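Flavohemoprotein (Vibrio cholerae O1 biovar El Tor, PDB 4EH1) probably detoxifies nitric oxide by converting it to nitrate with O2 and NAD(P)H, its reductase domain, the part in this crystal, carrying FAD. Local coordinates at residues A[154-159]-A[175-180]. Sequence-based numbering, arbitrary orientation.
Sequences KEHTFA and VWYRDE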
loop_
_atom_site.group_PDB
_atom_site.type_symbol
_atom_site.label_atom_id
_atom_site.label_comp_id
_atom_site.label_asym_id
_atom_site.label_seq_id
_atom_site.Cartn_x
_atom_site.Cartn_y
_atom_site.Cartn_z
ATOM N N LYS A 154 2.583 14.719 4.568
ATOM C CA LYS A 154 2.179 13.318 4.752
ATOM C C LYS A 154 0.747 13.011 4.303
ATOM O O LYS A 154 0.388 11.856 4.090
ATOM C CB LYS A 154 2.392 12.846 6.180
ATOM C CG LYS A 154 1.369 13.349 7.201
ATOM C CD LYS A 154 1.567 12.578 8.515
ATOM C CE LYS A 154 0.501 12.957 9.562
ATOM N NZ LYS A 154 0.618 14.387 10.007
ATOM N N GLU A 155 -0.081 14.032 4.167
ATOM C CA GLU A 155 -1.441 13.772 3.706
ATOM C C GLU A 155 -1.609 14.155 2.220
ATOM O O GLU A 155 -2.720 14.308 1.728
ATOM C CB GLU A 155 -2.471 14.524 4.584
ATOM C CG GLU A 155 -2.492 14.101 6.021
ATOM C CD GLU A 155 -3.726 14.641 6.795
ATOM O OE1 GLU A 155 -4.868 14.621 6.264
ATOM O OE2 GLU A 155 -3.553 15.098 7.948
ATOM N N HIS A 156 -0.506 14.346 1.514
ATOM C CA HIS A 156 -0.591 14.872 0.160
ATOM C C HIS A 156 -0.899 13.713 -0.822
ATOM O O HIS A 156 0.005 13.141 -1.428
ATOM C CB HIS A 156 0.739 15.551 -0.184
ATOM C CG HIS A 156 0.761 16.231 -1.521
ATOM N ND1 HIS A 156 1.783 17.083 -1.907
ATOM C CD2 HIS A 156 -0.093 16.174 -2.567
ATOM C CE1 HIS A 156 1.540 17.536 -3.121
ATOM N NE2 HIS A 156 0.408 16.998 -3.547
ATOM N N THR A 157 -2.174 13.379 -0.975
ATOM C CA THR A 157 -2.579 12.209 -1.742
ATOM C C THR A 157 -2.229 12.281 -3.228
ATOM O O THR A 157 -2.475 13.290 -3.864
ATOM C CB THR A 157 -4.093 12.050 -1.597
ATOM O OG1 THR A 157 -4.408 11.953 -0.200
ATOM C CG2 THR A 157 -4.613 10.810 -2.368
ATOM N N PHE A 158 -1.657 11.205 -3.773
ATOM C CA PHE A 158 -1.261 11.135 -5.175
ATOM C C PHE A 158 -0.137 12.083 -5.553
ATOM O O PHE A 158 -0.026 12.426 -6.736
ATOM C CB PHE A 158 -2.445 11.444 -6.103
ATOM C CG PHE A 158 -3.605 10.525 -5.927
ATOM C CD1 PHE A 158 -3.430 9.159 -5.988
ATOM C CD2 PHE A 158 -4.880 11.032 -5.683
ATOM C CE1 PHE A 158 -4.531 8.302 -5.836
ATOM C CE2 PHE A 158 -5.979 10.176 -5.514
ATOM C CZ PHE A 158 -5.793 8.820 -5.590
ATOM N N ALA A 159 0.680 12.518 -4.583
ATOM C CA ALA A 159 1.655 13.578 -4.862
ATOM C C ALA A 159 2.485 13.220 -6.106
ATOM O O ALA A 159 2.596 14.008 -7.038
ATOM C CB ALA A 159 2.584 13.809 -3.676
ATOM N N VAL A 175 -0.388 23.556 -5.082
ATOM C CA VAL A 175 -0.766 22.849 -3.874
ATOM C C VAL A 175 -0.709 23.748 -2.601
ATOM O O VAL A 175 0.171 24.581 -2.475
ATOM C CB VAL A 175 0.125 21.624 -3.696
ATOM C CG1 VAL A 175 -0.076 21.007 -2.308
ATOM C CG2 VAL A 175 -0.166 20.579 -4.841
ATOM N N TRP A 176 -1.675 23.588 -1.689
ATOM C CA TRP A 176 -1.682 24.276 -0.391
ATOM C C TRP A 176 -1.602 23.243 0.760
ATOM O O TRP A 176 -2.282 22.201 0.724
ATOM C CB TRP A 176 -2.976 25.076 -0.201
ATOM C CG TRP A 176 -3.101 26.326 -1.008
ATOM C CD1 TRP A 176 -2.928 27.594 -0.578
ATOM C CD2 TRP A 176 -3.454 26.413 -2.390
ATOM N NE1 TRP A 176 -3.137 28.469 -1.604
ATOM C CE2 TRP A 176 -3.477 27.778 -2.727
ATOM C CE3 TRP A 176 -3.744 25.462 -3.378
ATOM C CZ2 TRP A 176 -3.778 28.232 -4.012
ATOM C CZ3 TRP A 176 -4.065 25.910 -4.649
ATOM C CH2 TRP A 176 -4.082 27.289 -4.950
ATOM N N TYR A 177 -0.772 23.520 1.770
ATOM C CA TYR A 177 -0.715 22.687 2.976
ATOM C C TYR A 177 -1.262 23.563 4.079
ATOM O O TYR A 177 -0.784 24.692 4.296
ATOM C CB TYR A 177 0.719 22.273 3.332
ATOM C CG TYR A 177 1.389 21.225 2.451
ATOM C CD1 TYR A 177 0.660 20.465 1.526
ATOM C CD2 TYR A 177 2.766 20.977 2.567
ATOM C CE1 TYR A 177 1.291 19.496 0.728
ATOM C CE2 TYR A 177 3.404 20.024 1.768
ATOM C CZ TYR A 177 2.649 19.282 0.843
ATOM O OH TYR A 177 3.272 18.318 0.050
ATOM N N ARG A 178 -2.288 23.072 4.759
ATOM C CA ARG A 178 -2.911 23.862 5.823
ATOM C C ARG A 178 -1.973 24.059 7.017
ATOM O O ARG A 178 -1.977 25.112 7.634
ATOM C CB ARG A 178 -4.172 23.180 6.321
ATOM C CG ARG A 178 -4.997 23.991 7.285
ATOM C CD ARG A 178 -6.071 23.107 7.863
ATOM N NE ARG A 178 -5.529 22.157 8.827
ATOM C CZ ARG A 178 -6.213 21.122 9.294
ATOM N NH1 ARG A 178 -7.457 20.920 8.886
ATOM N NH2 ARG A 178 -5.661 20.300 10.166
ATOM N N ASP A 179 -1.164 23.055 7.333
ATOM C CA ASP A 179 -0.459 23.067 8.621
ATOM C C ASP A 179 1.059 23.225 8.581
ATOM O O ASP A 179 1.693 23.222 9.620
ATOM C CB ASP A 179 -0.800 21.812 9.432
ATOM C CG ASP A 179 -2.267 21.697 9.727
ATOM O OD1 ASP A 179 -2.904 22.752 9.883
ATOM O OD2 ASP A 179 -2.784 20.555 9.789
ATOM N N GLU A 180 1.659 23.319 7.405
ATOM C CA GLU A 180 3.107 23.510 7.363
ATOM C C GLU A 180 3.494 24.129 6.019
ATOM O O GLU A 180 2.670 24.240 5.114
ATOM C CB GLU A 180 3.836 22.172 7.603
ATOM C CG GLU A 180 3.512 21.088 6.544
ATOM C CD GLU A 180 4.092 19.700 6.878
ATOM O OE1 GLU A 180 4.387 19.430 8.065
ATOM O OE2 GLU A 180 4.258 18.880 5.954
HETATM O O HOH W 1 3.987 16.081 6.727
#
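His156 and Tyr177 meet through a single polar link: ND1 of the imidazole lies 2.8 Å from the phenol OH of Tyr177, in a hydrogen bond bent to 147° in which either partner could be the donor. Each ring receives the other's polar atom at its edge, and the two planes stand nearly perpendicular, at 80°. The imidazole reaches across because CG of His156 is anti to the backbone N (chi1 -176°). Histidine suits this place, since one side of its ring can bond while the rest packs against carbon: CG2 of Val175 approaches NE2 obliquely at 3.9 Å, and the CB of Ala159 sits 3.6 Å above the plane, over the ring centre. That methyl is brought round by the type II turn from His156 to Ala159. Valine, beta-branched and at home in a strand, offers both its methyls to the imidazole, and tyrosine joins a buried ring to a polar tip.

Beyond Tyr177 the contact loosens. Glu180 does not touch the 154-159 segment directly; a water accepts from Lys154 N at 2.9 Å and donates to Glu180 OE2, which also takes a bond from Ala153 N. Farther out, the exposed Arg178 grips its neighbour Asp179 side-on, through NE and NH2.

Within the NAD-binding domain, the contact joins the loop after strand 144-150, just before helix 159-169, to the end of the parallel strand 172-177. His156 and Tyr177 both rest on Cys150 of the adjacent strand, while Lys94 of the second subunit packs against His156 and Ala159 at the helix start.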